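Local coordinates for protein putative agmatine deiminase (Streptococcus mutans, PDB 2EWO) that probably hydrolyses agmatine to N-carbamoylputrescine and ammonia, as an agmatine deiminase of the guanidino-group-modifying (pentein) superfamily, at residues A[22-27]-A[312-317]; A[32-37]-A[93-98]; A[273-278]-A[329-334]. One frame throughout, in Å; residues are numbered along the deposited sequence.

Contact 1 of 3, residues A[22-27]-A[312-317]; sequences EKQKQI and LIVNGG
K23 and N315 bring the two backbones closest, their CA atoms 5.6 Å apart, and the touching parts, 23-27 and 312-315, run in directions 134° apart. The side chain of N315 spans this meeting point: with CG set between its backbone N and carbonyl carbon (chi1 47°), the amide turns back over residues 23 and 24. There N315 ND2 gives a weak hydrogen bond to Q24 O at 2.7 Å, bent to 125° at the hydrogen. The aliphatic part of Q24 helps to cover the N315 amide, and the side chain then continues over the backbone of V314. Deeper in, the contact is wholly apolar. The ends of I27 and L312 meet head-on, I27 CD1 lying 3.4 Å from L312 CD1, while V314 comes across the I27 side chain at about a right angle and brings its CG1 to the same methyl. I56 of helix 43-57 adds to the cluster by touching both I27 and V314. Across from Q366, K25 and Q26 form a classic beta bulge in strand 24-29. The contact thus joins strand 24-29, an inner strand of its mixed sheet, to the weakly bonded edge strand 312-314 of another, consistent with a junction between neighbouring sheets of the alpha/beta propeller of the pentein fold.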
ATOM      1  N   GLU A  22      13.407  34.058  13.351  1.00 10.24           N
ATOM      2  CA  GLU A  22      13.582  33.807  14.777  1.00 10.00           C
ATOM      3  C   GLU A  22      14.224  32.444  15.032  1.00 10.00           C
ATOM      4  O   GLU A  22      14.326  31.615  14.123  1.00 10.00           O
ATOM      5  CB  GLU A  22      12.238  33.925  15.509  1.00 10.16           C
ATOM      6  CG  GLU A  22      11.645  35.333  15.460  1.00 10.16           C
ATOM      7  CD  GLU A  22      10.468  35.528  16.413  1.00 12.63           C
ATOM      8  OE1 GLU A  22      10.601  35.187  17.612  1.00 13.54           O
ATOM      9  OE2 GLU A  22       9.410  36.038  15.970  1.00 13.08           O
ATOM     10  N   LYS A  23      14.675  32.224  16.267  1.00 10.02           N
ATOM     11  CA  LYS A  23      15.326  30.970  16.635  1.00 10.02           C
ATOM     12  C   LYS A  23      14.393  29.783  16.459  1.00 10.41           C
ATOM     13  O   LYS A  23      13.203  29.828  16.809  1.00 10.02           O
ATOM     14  CB  LYS A  23      15.840  31.022  18.075  1.00 21.60           C
ATOM     15  CG  LYS A  23      16.611  29.771  18.515  1.00 21.54           C
ATOM     16  CD  LYS A  23      17.043  29.876  19.990  1.00 20.90           C
ATOM     17  CE  LYS A  23      17.664  28.594  20.536  1.00 19.35           C
ATOM     18  NZ  LYS A  23      17.924  28.707  22.004  1.00 18.42           N
ATOM     19  N   GLN A  24      14.956  28.709  15.922  1.00 10.49           N
ATOM     20  CA  GLN A  24      14.181  27.516  15.649  1.00 10.02           C
ATOM     21  C   GLN A  24      14.884  26.222  16.008  1.00 10.12           C
ATOM     22  O   GLN A  24      16.085  26.096  15.824  1.00 11.22           O
ATOM     23  CB  GLN A  24      13.793  27.504  14.172  1.00 10.00           C
ATOM     24  CG  GLN A  24      14.949  27.621  13.210  1.00 10.00           C
ATOM     25  CD  GLN A  24      14.485  27.906  11.801  1.00 10.00           C
ATOM     26  OE1 GLN A  24      13.822  28.916  11.540  1.00 10.00           O
ATOM     27  NE2 GLN A  24      14.825  27.017  10.882  1.00 10.00           N
ATOM     28  N   LYS A  25      14.113  25.257  16.507  1.00 11.35           N
ATOM     29  CA  LYS A  25      14.626  23.956  16.911  1.00 10.10           C
ATOM     30  C   LYS A  25      15.079  23.040  15.781  1.00 10.00           C
ATOM     31  O   LYS A  25      16.081  22.346  15.929  1.00 10.00           O
ATOM     32  CB  LYS A  25      13.580  23.226  17.752  1.00 33.04           C
ATOM     33  CG  LYS A  25      13.954  21.786  18.073  1.00 34.50           C
ATOM     34  CD  LYS A  25      12.975  21.184  19.053  1.00 36.38           C
ATOM     35  CE  LYS A  25      13.319  19.754  19.401  1.00 37.18           C
ATOM     36  NZ  LYS A  25      12.531  19.318  20.597  1.00 38.87           N
ATOM     37  N   GLN A  26      14.353  23.020  14.665  1.00 10.00           N
ATOM     38  CA  GLN A  26      14.716  22.155  13.539  1.00 10.00           C
ATOM     39  C   GLN A  26      13.897  22.466  12.311  1.00 10.00           C
ATOM     40  O   GLN A  26      13.125  23.422  12.288  1.00 10.00           O
ATOM     41  CB  GLN A  26      14.476  20.694  13.900  1.00 24.35           C
ATOM     42  CG  GLN A  26      13.066  20.448  14.418  1.00 25.00           C
ATOM     43  CD  GLN A  26      12.776  18.994  14.707  1.00 24.61           C
ATOM     44  OE1 GLN A  26      11.906  18.678  15.525  1.00 24.92           O
ATOM     45  NE2 GLN A  26      13.492  18.094  14.030  1.00 21.79           N
ATOM     46  N   ILE A  27      14.072  21.638  11.291  1.00 10.00           N
ATOM     47  CA  ILE A  27      13.326  21.806  10.060  1.00 10.00           C
ATOM     48  C   ILE A  27      12.722  20.508   9.568  1.00 10.00           C
ATOM     49  O   ILE A  27      13.358  19.458   9.594  1.00 10.00           O
ATOM     50  CB  ILE A  27      14.197  22.385   8.946  1.00 10.00           C
ATOM     51  CG1 ILE A  27      14.395  23.877   9.193  1.00 10.00           C
ATOM     52  CG2 ILE A  27      13.540  22.152   7.582  1.00 10.00           C
ATOM     53  CD1 ILE A  27      15.333  24.518   8.207  1.00 10.00           C
ATOM     54  N   LEU A 312      15.340  29.379   2.452  1.00 10.32           N
ATOM     55  CA  LEU A 312      14.912  29.080   3.807  1.00 10.32           C
ATOM     56  C   LEU A 312      15.795  29.853   4.780  1.00 10.32           C
ATOM     57  O   LEU A 312      17.008  29.951   4.586  1.00 10.32           O
ATOM     58  CB  LEU A 312      14.992  27.567   4.077  1.00 10.00           C
ATOM     59  CG  LEU A 312      14.239  26.998   5.298  1.00 10.00           C
ATOM     60  CD1 LEU A 312      14.927  27.419   6.564  1.00 10.00           C
ATOM     61  CD2 LEU A 312      12.786  27.477   5.300  1.00 10.00           C
ATOM     62  N   ILE A 313      15.167  30.413   5.811  1.00 20.86           N
ATOM     63  CA  ILE A 313      15.857  31.190   6.834  1.00 20.32           C
ATOM     64  C   ILE A 313      16.029  30.417   8.142  1.00 20.72           C
ATOM     65  O   ILE A 313      15.214  30.556   9.055  1.00 22.53           O
ATOM     66  CB  ILE A 313      15.088  32.498   7.164  1.00 21.39           C
ATOM     67  CG1 ILE A 313      14.960  33.364   5.913  1.00 22.22           C
ATOM     68  CG2 ILE A 313      15.804  33.265   8.268  1.00 20.40           C
ATOM     69  CD1 ILE A 313      16.295  33.729   5.271  1.00 23.68           C
ATOM     70  N   VAL A 314      17.069  29.597   8.239  1.00 13.24           N
ATOM     71  CA  VAL A 314      17.301  28.866   9.479  1.00 13.70           C
ATOM     72  C   VAL A 314      18.017  29.858  10.407  1.00 15.49           C
ATOM     73  O   VAL A 314      18.231  31.019  10.031  1.00 16.09           O
ATOM     74  CB  VAL A 314      18.193  27.625   9.248  1.00 19.45           C
ATOM     75  CG1 VAL A 314      17.718  26.885   8.025  1.00 18.56           C
ATOM     76  CG2 VAL A 314      19.647  28.026   9.102  1.00 19.41           C
ATOM     77  N   ASN A 315      18.358  29.428  11.619  1.00 14.64           N
ATOM     78  CA  ASN A 315      19.069  30.314  12.526  1.00 15.08           C
ATOM     79  C   ASN A 315      20.568  30.165  12.257  1.00 15.62           C
ATOM     80  O   ASN A 315      21.106  29.051  12.213  1.00 14.18           O
ATOM     81  CB  ASN A 315      18.724  30.011  13.996  1.00 13.31           C
ATOM     82  CG  ASN A 315      18.778  28.527  14.334  1.00 13.24           C
ATOM     83  OD1 ASN A 315      19.752  27.833  14.026  1.00 13.44           O
ATOM     84  ND2 ASN A 315      17.727  28.039  14.988  1.00 12.80           N
ATOM     85  N   GLY A 316      21.219  31.304  12.026  1.00 29.44           N
ATOM     86  CA  GLY A 316      22.644  31.318  11.736  1.00 29.53           C
ATOM     87  C   GLY A 316      23.011  30.733  10.376  1.00 29.21           C
ATOM     88  O   GLY A 316      24.124  30.241  10.191  1.00 29.55           O
ATOM     89  N   GLY A 317      22.086  30.785   9.420  1.00 18.06           N
ATOM     90  CA  GLY A 317      22.366  30.240   8.103  1.00 17.56           C
ATOM     91  C   GLY A 317      21.257  30.455   7.085  1.00 17.77           C
ATOM     92  O   GLY A 317      20.106  30.703   7.439  1.00 17.36           O
TER

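Contact 2 of 3, residues A[32-37]-A[93-98]; sequences PWRNDN and NDDAWI
The indole of W33 lies against N93, the NE1 side of its ring turned to both the backbone and the side-chain carbonyl of that residue. The indole N-H is shared: W33 NE1 bonds to N93 O at 2.8 Å, with a second, weak bond to N93 OD1. OD1 sits in the plane of the ring, whereas the backbone oxygen is tilted 23° out of it, and two acceptors from one residue should hold the rotation of the indole. R34 CB rests on one face of the same ring, toward its rim. The R34 chain then bends at chi3 (-47°), which brings NH1 to D94 O at 3.2 Å; this donor approaches from above the carbonyl plane. R34 NH2 makes a weak salt bridge to D36 OD2, 3.3 Å away within the same loop, so the guanidinium spans between the loops. D95 lies between R34 and N37, with N37 OD1 3.6 Å from D95 OD2. D95 OD2 accepts W97 NE1 at 2.9 Å, in the plane of the indole but over the carboxylate, and D95 OD1 takes a bond from W38 and a weak one from A96 N, while the R34 chain passes at about a right angle. Together these bonds restrict the rotation of the carboxylate. A smaller apolar patch, P32 CD to A96 CB at 4.0 Å, is covered by F49 of helix 43-57. A96 itself centres an inverse gamma turn. The two loops leave the carboxyl ends of parallel strands 24-29 and 86-90 in one sheet, and the second carries the Asp-Asp-x-Trp sequence of agmatine deiminases, which in relatives borders the substrate pocket.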
ATOM      1  N   PRO A  32      10.106  13.376  -2.159  1.00 15.66           N
ATOM      2  CA  PRO A  32       9.513  13.196  -3.485  1.00 14.56           C
ATOM      3  C   PRO A  32       9.525  11.758  -3.960  1.00 13.11           C
ATOM      4  O   PRO A  32      10.514  11.047  -3.778  1.00 13.04           O
ATOM      5  CB  PRO A  32      10.374  14.092  -4.362  1.00 10.72           C
ATOM      6  CG  PRO A  32      11.725  13.955  -3.719  1.00 10.18           C
ATOM      7  CD  PRO A  32      11.378  14.109  -2.256  1.00 10.18           C
ATOM      8  N   TRP A  33       8.427  11.334  -4.578  1.00 10.00           N
ATOM      9  CA  TRP A  33       8.341   9.964  -5.077  1.00 10.00           C
ATOM     10  C   TRP A  33       7.496   9.752  -6.338  1.00 10.00           C
ATOM     11  O   TRP A  33       7.899   9.002  -7.225  1.00 10.00           O
ATOM     12  CB  TRP A  33       7.830   9.015  -3.967  1.00 12.86           C
ATOM     13  CG  TRP A  33       6.433   9.322  -3.505  1.00 10.16           C
ATOM     14  CD1 TRP A  33       6.059  10.278  -2.599  1.00 10.08           C
ATOM     15  CD2 TRP A  33       5.216   8.778  -4.037  1.00 10.08           C
ATOM     16  NE1 TRP A  33       4.687  10.371  -2.547  1.00 10.08           N
ATOM     17  CE2 TRP A  33       4.146   9.467  -3.420  1.00 10.08           C
ATOM     18  CE3 TRP A  33       4.926   7.783  -4.985  1.00 10.08           C
ATOM     19  CZ2 TRP A  33       2.807   9.193  -3.719  1.00 10.08           C
ATOM     20  CZ3 TRP A  33       3.589   7.514  -5.283  1.00 10.08           C
ATOM     21  CH2 TRP A  33       2.550   8.218  -4.652  1.00 10.08           C
ATOM     22  N   ARG A  34       6.350  10.416  -6.443  1.00 10.00           N
ATOM     23  CA  ARG A  34       5.482  10.178  -7.594  1.00 10.05           C
ATOM     24  C   ARG A  34       6.018  10.534  -8.983  1.00 10.05           C
ATOM     25  O   ARG A  34       6.520  11.632  -9.210  1.00 10.15           O
ATOM     26  CB  ARG A  34       4.127  10.846  -7.373  1.00 12.90           C
ATOM     27  CG  ARG A  34       4.178  12.342  -7.232  1.00 17.42           C
ATOM     28  CD  ARG A  34       2.794  12.860  -6.909  1.00 19.78           C
ATOM     29  NE  ARG A  34       1.787  12.279  -7.794  1.00 22.22           N
ATOM     30  CZ  ARG A  34       0.505  12.153  -7.476  1.00 23.08           C
ATOM     31  NH1 ARG A  34       0.074  12.564  -6.290  1.00 23.44           N
ATOM     32  NH2 ARG A  34      -0.344  11.602  -8.336  1.00 22.62           N
ATOM     33  N   ASN A  35       5.893   9.586  -9.910  1.00 10.00           N
ATOM     34  CA  ASN A  35       6.354   9.767 -11.289  1.00 10.00           C
ATOM     35  C   ASN A  35       5.443  10.700 -12.099  1.00 10.00           C
ATOM     36  O   ASN A  35       5.775  11.096 -13.217  1.00 10.00           O
ATOM     37  CB  ASN A  35       6.435   8.407 -11.984  1.00 17.94           C
ATOM     38  CG  ASN A  35       7.202   7.395 -11.178  1.00 14.50           C
ATOM     39  OD1 ASN A  35       7.469   7.612  -9.993  1.00 12.36           O
ATOM     40  ND2 ASN A  35       7.551   6.271 -11.804  1.00 10.19           N
ATOM     41  N   ASP A  36       4.288  11.028 -11.528  1.00 10.52           N
ATOM     42  CA  ASP A  36       3.316  11.906 -12.165  1.00 10.52           C
ATOM     43  C   ASP A  36       3.915  13.298 -12.245  1.00 10.52           C
ATOM     44  O   ASP A  36       3.572  14.072 -13.131  1.00 10.82           O
ATOM     45  CB  ASP A  36       2.032  11.992 -11.327  1.00 41.25           C
ATOM     46  CG  ASP A  36       1.378  10.640 -11.089  1.00 45.76           C
ATOM     47  OD1 ASP A  36       2.075   9.712 -10.594  1.00 48.33           O
ATOM     48  OD2 ASP A  36       0.156  10.512 -11.381  1.00 46.11           O
ATOM     49  N   ASN A  37       4.803  13.622 -11.309  1.00 22.03           N
ATOM     50  CA  ASN A  37       5.401  14.948 -11.283  1.00 21.51           C
ATOM     51  C   ASN A  37       6.925  15.007 -11.405  1.00 22.93           C
ATOM     52  O   ASN A  37       7.455  15.921 -12.031  1.00 22.90           O
ATOM     53  CB  ASN A  37       4.979  15.669 -10.008  1.00 11.27           C
ATOM     54  CG  ASN A  37       5.558  17.057  -9.912  1.00 10.35           C
ATOM     55  OD1 ASN A  37       5.865  17.533  -8.819  1.00 12.03           O
ATOM     56  ND2 ASN A  37       5.701  17.723 -11.051  1.00 10.00           N
ATOM     57  N   ASN A  93       2.716  10.670   2.089  1.00 10.00           N
ATOM     58  CA  ASN A  93       2.327  11.946   1.493  1.00 10.13           C
ATOM     59  C   ASN A  93       2.116  11.742   0.013  1.00 12.20           C
ATOM     60  O   ASN A  93       2.766  10.896  -0.602  1.00 11.29           O
ATOM     61  CB  ASN A  93       3.423  12.984   1.684  1.00 12.07           C
ATOM     62  CG  ASN A  93       4.701  12.607   0.958  1.00 12.22           C
ATOM     63  OD1 ASN A  93       4.743  12.590  -0.275  1.00 10.00           O
ATOM     64  ND2 ASN A  93       5.748  12.283   1.722  1.00 12.38           N
ATOM     65  N   ASP A  94       1.222  12.527  -0.568  1.00 10.00           N
ATOM     66  CA  ASP A  94       0.949  12.410  -1.995  1.00 10.72           C
ATOM     67  C   ASP A  94       2.019  13.118  -2.809  1.00 11.39           C
ATOM     68  O   ASP A  94       2.257  12.781  -3.973  1.00 10.30           O
ATOM     69  CB  ASP A  94      -0.430  12.987  -2.298  1.00 13.43           C
ATOM     70  CG  ASP A  94      -1.531  12.241  -1.574  1.00 12.85           C
ATOM     71  OD1 ASP A  94      -1.643  11.016  -1.809  1.00 12.20           O
ATOM     72  OD2 ASP A  94      -2.261  12.877  -0.778  1.00 10.06           O
ATOM     73  N   ASP A  95       2.647  14.104  -2.171  1.00 10.26           N
ATOM     74  CA  ASP A  95       3.726  14.877  -2.765  1.00 11.21           C
ATOM     75  C   ASP A  95       4.483  15.619  -1.681  1.00 10.86           C
ATOM     76  O   ASP A  95       3.901  15.986  -0.659  1.00 11.61           O
ATOM     77  CB  ASP A  95       3.202  15.871  -3.788  1.00 10.00           C
ATOM     78  CG  ASP A  95       4.111  15.970  -4.980  1.00 10.00           C
ATOM     79  OD1 ASP A  95       5.085  15.187  -5.029  1.00 10.00           O
ATOM     80  OD2 ASP A  95       3.867  16.809  -5.868  1.00 10.00           O
ATOM     81  N   ALA A  96       5.775  15.848  -1.923  1.00 11.60           N
ATOM     82  CA  ALA A  96       6.656  16.509  -0.957  1.00 10.00           C
ATOM     83  C   ALA A  96       6.583  18.032  -0.934  1.00 10.00           C
ATOM     84  O   ALA A  96       7.358  18.683  -1.616  1.00 11.11           O
ATOM     85  CB  ALA A  96       8.095  16.070  -1.201  1.00 27.79           C
ATOM     86  N   TRP A  97       5.668  18.598  -0.149  1.00 12.00           N
ATOM     87  CA  TRP A  97       5.543  20.054  -0.045  1.00 10.27           C
ATOM     88  C   TRP A  97       5.170  20.491   1.378  1.00 10.54           C
ATOM     89  O   TRP A  97       4.255  21.292   1.601  1.00 10.10           O
ATOM     90  CB  TRP A  97       4.528  20.584  -1.063  1.00 10.22           C
ATOM     91  CG  TRP A  97       4.878  20.167  -2.465  1.00 10.44           C
ATOM     92  CD1 TRP A  97       4.383  19.091  -3.143  1.00 10.66           C
ATOM     93  CD2 TRP A  97       5.886  20.743  -3.311  1.00 10.63           C
ATOM     94  NE1 TRP A  97       5.023  18.957  -4.352  1.00 10.22           N
ATOM     95  CE2 TRP A  97       5.951  19.957  -4.481  1.00 10.75           C
ATOM     96  CE3 TRP A  97       6.745  21.844  -3.190  1.00 10.44           C
ATOM     97  CZ2 TRP A  97       6.844  20.235  -5.528  1.00 11.06           C
ATOM     98  CZ3 TRP A  97       7.635  22.119  -4.233  1.00 11.00           C
ATOM     99  CH2 TRP A  97       7.675  21.317  -5.383  1.00 11.48           C
ATOM    100  N   ILE A  98       5.918  19.959   2.337  1.00 10.00           N
ATOM    101  CA  ILE A  98       5.709  20.239   3.749  1.00 10.00           C
ATOM    102  C   ILE A  98       5.415  21.715   4.030  1.00 10.23           C
ATOM    103  O   ILE A  98       4.795  22.050   5.039  1.00 11.76           O
ATOM    104  CB  ILE A  98       6.946  19.806   4.576  1.00 25.52           C
ATOM    105  CG1 ILE A  98       6.717  20.090   6.063  1.00 24.99           C
ATOM    106  CG2 ILE A  98       8.191  20.517   4.065  1.00 24.96           C
ATOM    107  CD1 ILE A  98       5.731  19.154   6.710  1.00 26.17           C
TER

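Contact 3 of 3, residues A[273-278]-A[329-334]; sequences KMCVTK and QLAKQQ
Chi1 of 70° at C275 sets SG between the backbone N and carbonyl carbon, over the helix, and chi1 of -61° at Q334 starts a chain that runs extended from the helix back to the loop; together they point the sulfur at A331 and lay the Q334 amide against the loop backbone. C275 settles between two side chains of one helical turn. Its CB meets a branch of L330, L330 CD2, at 3.7 Å, while its sulfur points to the next residue along, C275 SG lying 3.9 Å from A331 CB. One turn further, Q334 presses its amide against the loop backbone from K273 to C275. The modelled position of this amide is doubtful, since Q334 OE1 comes implausibly near both K273 O, another acceptor, and M274 C, and neither OE1 nor NE2 is aligned for a hydrogen bond to the loop. The contact is best taken as close packing against the loop backbone. M274, present as selenomethionine, passes beside the helix with its selenium near A331 O, and continues to V335 and M338 further along the same helix; its backbone is tied to C237 and Y239. At the far end of the loop, K278 makes a salt bridge with D242, and its backbone N bonds D325, just ahead of the helix. The loop between strands 270-271 and 281-282 thus covers one side of helix 328-338, the connecting helix of a beta-alpha-beta crossover between parallel strands 317-321 and 343-347.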
ATOM      1  N   LYS A 273      16.432  44.080  -2.699  1.00 16.77           N
ATOM      2  CA  LYS A 273      16.375  43.637  -4.073  1.00 16.77           C
ATOM      3  C   LYS A 273      17.065  42.312  -4.338  1.00 17.73           C
ATOM      4  O   LYS A 273      18.265  42.160  -4.111  1.00 19.31           O
ATOM      5  CB  LYS A 273      16.952  44.705  -5.002  1.00 20.34           C
ATOM      6  CG  LYS A 273      16.003  45.855  -5.313  1.00 20.52           C
ATOM      7  CD  LYS A 273      16.566  46.702  -6.443  1.00 21.38           C
ATOM      8  CE  LYS A 273      15.682  47.887  -6.780  1.00 20.83           C
ATOM      9  NZ  LYS A 273      16.233  48.663  -7.930  1.00 21.37           N
HETATM   10  N   MSE A 274      16.284  41.352  -4.821  1.00 10.06           N
HETATM   11  CA  MSE A 274      16.789  40.031  -5.167  1.00 10.06           C
HETATM   12  C   MSE A 274      16.818  40.028  -6.692  1.00 10.06           C
HETATM   13  O   MSE A 274      16.148  40.840  -7.324  1.00 10.06           O
HETATM   14  CB  MSE A 274      15.824  38.952  -4.650  1.00 51.47           C
HETATM   15  CG  MSE A 274      16.301  37.499  -4.826  1.00 52.32           C
HETATM   16 SE   MSE A 274      17.874  37.030  -3.729  1.00 52.36          SE
HETATM   17  CE  MSE A 274      17.038  37.189  -1.972  1.00 52.36           C
ATOM     18  N   CYS A 275      17.595  39.135  -7.292  1.00 28.74           N
ATOM     19  CA  CYS A 275      17.651  39.078  -8.745  1.00 27.62           C
ATOM     20  C   CYS A 275      16.870  37.873  -9.241  1.00 26.97           C
ATOM     21  O   CYS A 275      16.519  36.978  -8.466  1.00 26.95           O
ATOM     22  CB  CYS A 275      19.095  38.960  -9.219  1.00 55.00           C
ATOM     23  SG  CYS A 275      19.836  37.358  -8.856  1.00 55.58           S
ATOM     24  N   VAL A 276      16.605  37.867 -10.543  1.00 47.21           N
ATOM     25  CA  VAL A 276      15.889  36.780 -11.195  1.00 47.02           C
ATOM     26  C   VAL A 276      16.818  36.145 -12.226  1.00 46.97           C
ATOM     27  O   VAL A 276      17.721  36.806 -12.742  1.00 47.20           O
ATOM     28  CB  VAL A 276      14.601  37.285 -11.916  1.00 23.47           C
ATOM     29  CG1 VAL A 276      13.538  37.668 -10.894  1.00 23.31           C
ATOM     30  CG2 VAL A 276      14.925  38.474 -12.810  1.00 22.84           C
ATOM     31  N   THR A 277      16.608  34.868 -12.523  1.00 10.00           N
ATOM     32  CA  THR A 277      17.444  34.194 -13.509  1.00 10.00           C
ATOM     33  C   THR A 277      17.395  34.963 -14.833  1.00 10.00           C
ATOM     34  O   THR A 277      16.483  35.758 -15.066  1.00 10.00           O
ATOM     35  CB  THR A 277      16.974  32.738 -13.739  1.00 12.13           C
ATOM     36  OG1 THR A 277      15.560  32.719 -13.967  1.00 11.30           O
ATOM     37  CG2 THR A 277      17.306  31.876 -12.540  1.00 10.26           C
ATOM     38  N   LYS A 278      18.393  34.745 -15.684  1.00 34.25           N
ATOM     39  CA  LYS A 278      18.454  35.406 -16.985  1.00 36.29           C
ATOM     40  C   LYS A 278      18.090  34.343 -18.026  1.00 37.02           C
ATOM     41  O   LYS A 278      17.875  34.641 -19.201  1.00 36.99           O
ATOM     42  CB  LYS A 278      19.868  35.956 -17.237  1.00 59.33           C
ATOM     43  CG  LYS A 278      19.989  37.045 -18.330  1.00 60.00           C
ATOM     44  CD  LYS A 278      19.528  38.444 -17.869  1.00 60.00           C
ATOM     45  CE  LYS A 278      18.005  38.626 -17.930  1.00 60.00           C
ATOM     46  NZ  LYS A 278      17.444  38.583 -19.316  1.00 59.55           N
ATOM     47  N   GLN A 329      25.544  33.758  -8.972  1.00 15.52           N
ATOM     48  CA  GLN A 329      26.488  34.208  -7.957  1.00 14.71           C
ATOM     49  C   GLN A 329      26.055  35.543  -7.369  1.00 14.50           C
ATOM     50  O   GLN A 329      26.404  35.873  -6.236  1.00 14.47           O
ATOM     51  CB  GLN A 329      27.886  34.338  -8.550  1.00 20.97           C
ATOM     52  CG  GLN A 329      28.476  33.042  -9.094  1.00 21.94           C
ATOM     53  CD  GLN A 329      27.725  32.504 -10.306  1.00 23.04           C
ATOM     54  OE1 GLN A 329      27.201  33.274 -11.123  1.00 21.85           O
ATOM     55  NE2 GLN A 329      27.685  31.175 -10.440  1.00 22.64           N
ATOM     56  N   LEU A 330      25.297  36.307  -8.151  1.00 10.32           N
ATOM     57  CA  LEU A 330      24.791  37.604  -7.704  1.00 11.07           C
ATOM     58  C   LEU A 330      23.761  37.412  -6.596  1.00 12.17           C
ATOM     59  O   LEU A 330      23.694  38.198  -5.639  1.00 12.13           O
ATOM     60  CB  LEU A 330      24.134  38.352  -8.867  1.00 12.52           C
ATOM     61  CG  LEU A 330      23.223  39.523  -8.482  1.00 11.25           C
ATOM     62  CD1 LEU A 330      23.999  40.590  -7.726  1.00 10.00           C
ATOM     63  CD2 LEU A 330      22.617  40.104  -9.747  1.00 11.56           C
ATOM     64  N   ALA A 331      22.954  36.365  -6.740  1.00 10.00           N
ATOM     65  CA  ALA A 331      21.920  36.047  -5.765  1.00 10.00           C
ATOM     66  C   ALA A 331      22.546  35.775  -4.406  1.00 10.00           C
ATOM     67  O   ALA A 331      22.080  36.288  -3.382  1.00 10.00           O
ATOM     68  CB  ALA A 331      21.127  34.835  -6.226  1.00 10.00           C
ATOM     69  N   LYS A 332      23.607  34.970  -4.406  1.00 10.16           N
ATOM     70  CA  LYS A 332      24.311  34.628  -3.173  1.00 10.00           C
ATOM     71  C   LYS A 332      24.910  35.879  -2.531  1.00 10.00           C
ATOM     72  O   LYS A 332      25.014  35.969  -1.306  1.00 10.00           O
ATOM     73  CB  LYS A 332      25.416  33.606  -3.455  1.00 14.65           C
ATOM     74  CG  LYS A 332      26.132  33.130  -2.207  1.00 14.95           C
ATOM     75  CD  LYS A 332      27.230  32.132  -2.533  1.00 16.00           C
ATOM     76  CE  LYS A 332      27.988  31.714  -1.274  1.00 16.14           C
ATOM     77  NZ  LYS A 332      29.106  30.777  -1.584  1.00 15.61           N
ATOM     78  N   GLN A 333      25.302  36.841  -3.370  1.00 10.00           N
ATOM     79  CA  GLN A 333      25.878  38.099  -2.905  1.00 10.00           C
ATOM     80  C   GLN A 333      24.782  38.948  -2.294  1.00 10.00           C
ATOM     81  O   GLN A 333      24.929  39.464  -1.185  1.00 10.00           O
ATOM     82  CB  GLN A 333      26.523  38.871  -4.067  1.00 10.68           C
ATOM     83  CG  GLN A 333      26.898  40.342  -3.750  1.00 11.52           C
ATOM     84  CD  GLN A 333      27.487  41.095  -4.955  1.00 11.41           C
ATOM     85  OE1 GLN A 333      27.494  42.334  -4.995  1.00 10.16           O
ATOM     86  NE2 GLN A 333      27.991  40.343  -5.937  1.00 11.28           N
ATOM     87  N   GLN A 334      23.681  39.090  -3.023  1.00 10.00           N
ATOM     88  CA  GLN A 334      22.560  39.887  -2.549  1.00 10.00           C
ATOM     89  C   GLN A 334      22.045  39.415  -1.195  1.00 10.00           C
ATOM     90  O   GLN A 334      21.919  40.222  -0.265  1.00 10.00           O
ATOM     91  CB  GLN A 334      21.416  39.871  -3.566  1.00 20.24           C
ATOM     92  CG  GLN A 334      21.788  40.449  -4.926  1.00 21.56           C
ATOM     93  CD  GLN A 334      20.589  41.040  -5.661  1.00 21.56           C
ATOM     94  OE1 GLN A 334      19.605  40.346  -5.946  1.00 21.56           O
ATOM     95  NE2 GLN A 334      20.669  42.333  -5.971  1.00 21.56           N
TER

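How the contacts relate
The three contacts are separate, without a shared atom contact, yet contact 1 is linked to each of the others through the secondary structure. Contact 1 and contact 2 draw on the same chain run: strand 24-29 begins in the first and leads into the loop of the second, with helix 43-57 touching both; their centres lie about 24 Å apart and their nearest atoms about 7 Å. Contact 3 crosses contact 1 along the chain, and strand 317-321 leads from 312-317 toward the helix it uses; those centres are about 22 Å apart, nearest atoms about 8 Å. Contacts 2 and 3 are the most distant pair, about 28 Å between centres. Contact 2 probably borders the substrate pocket.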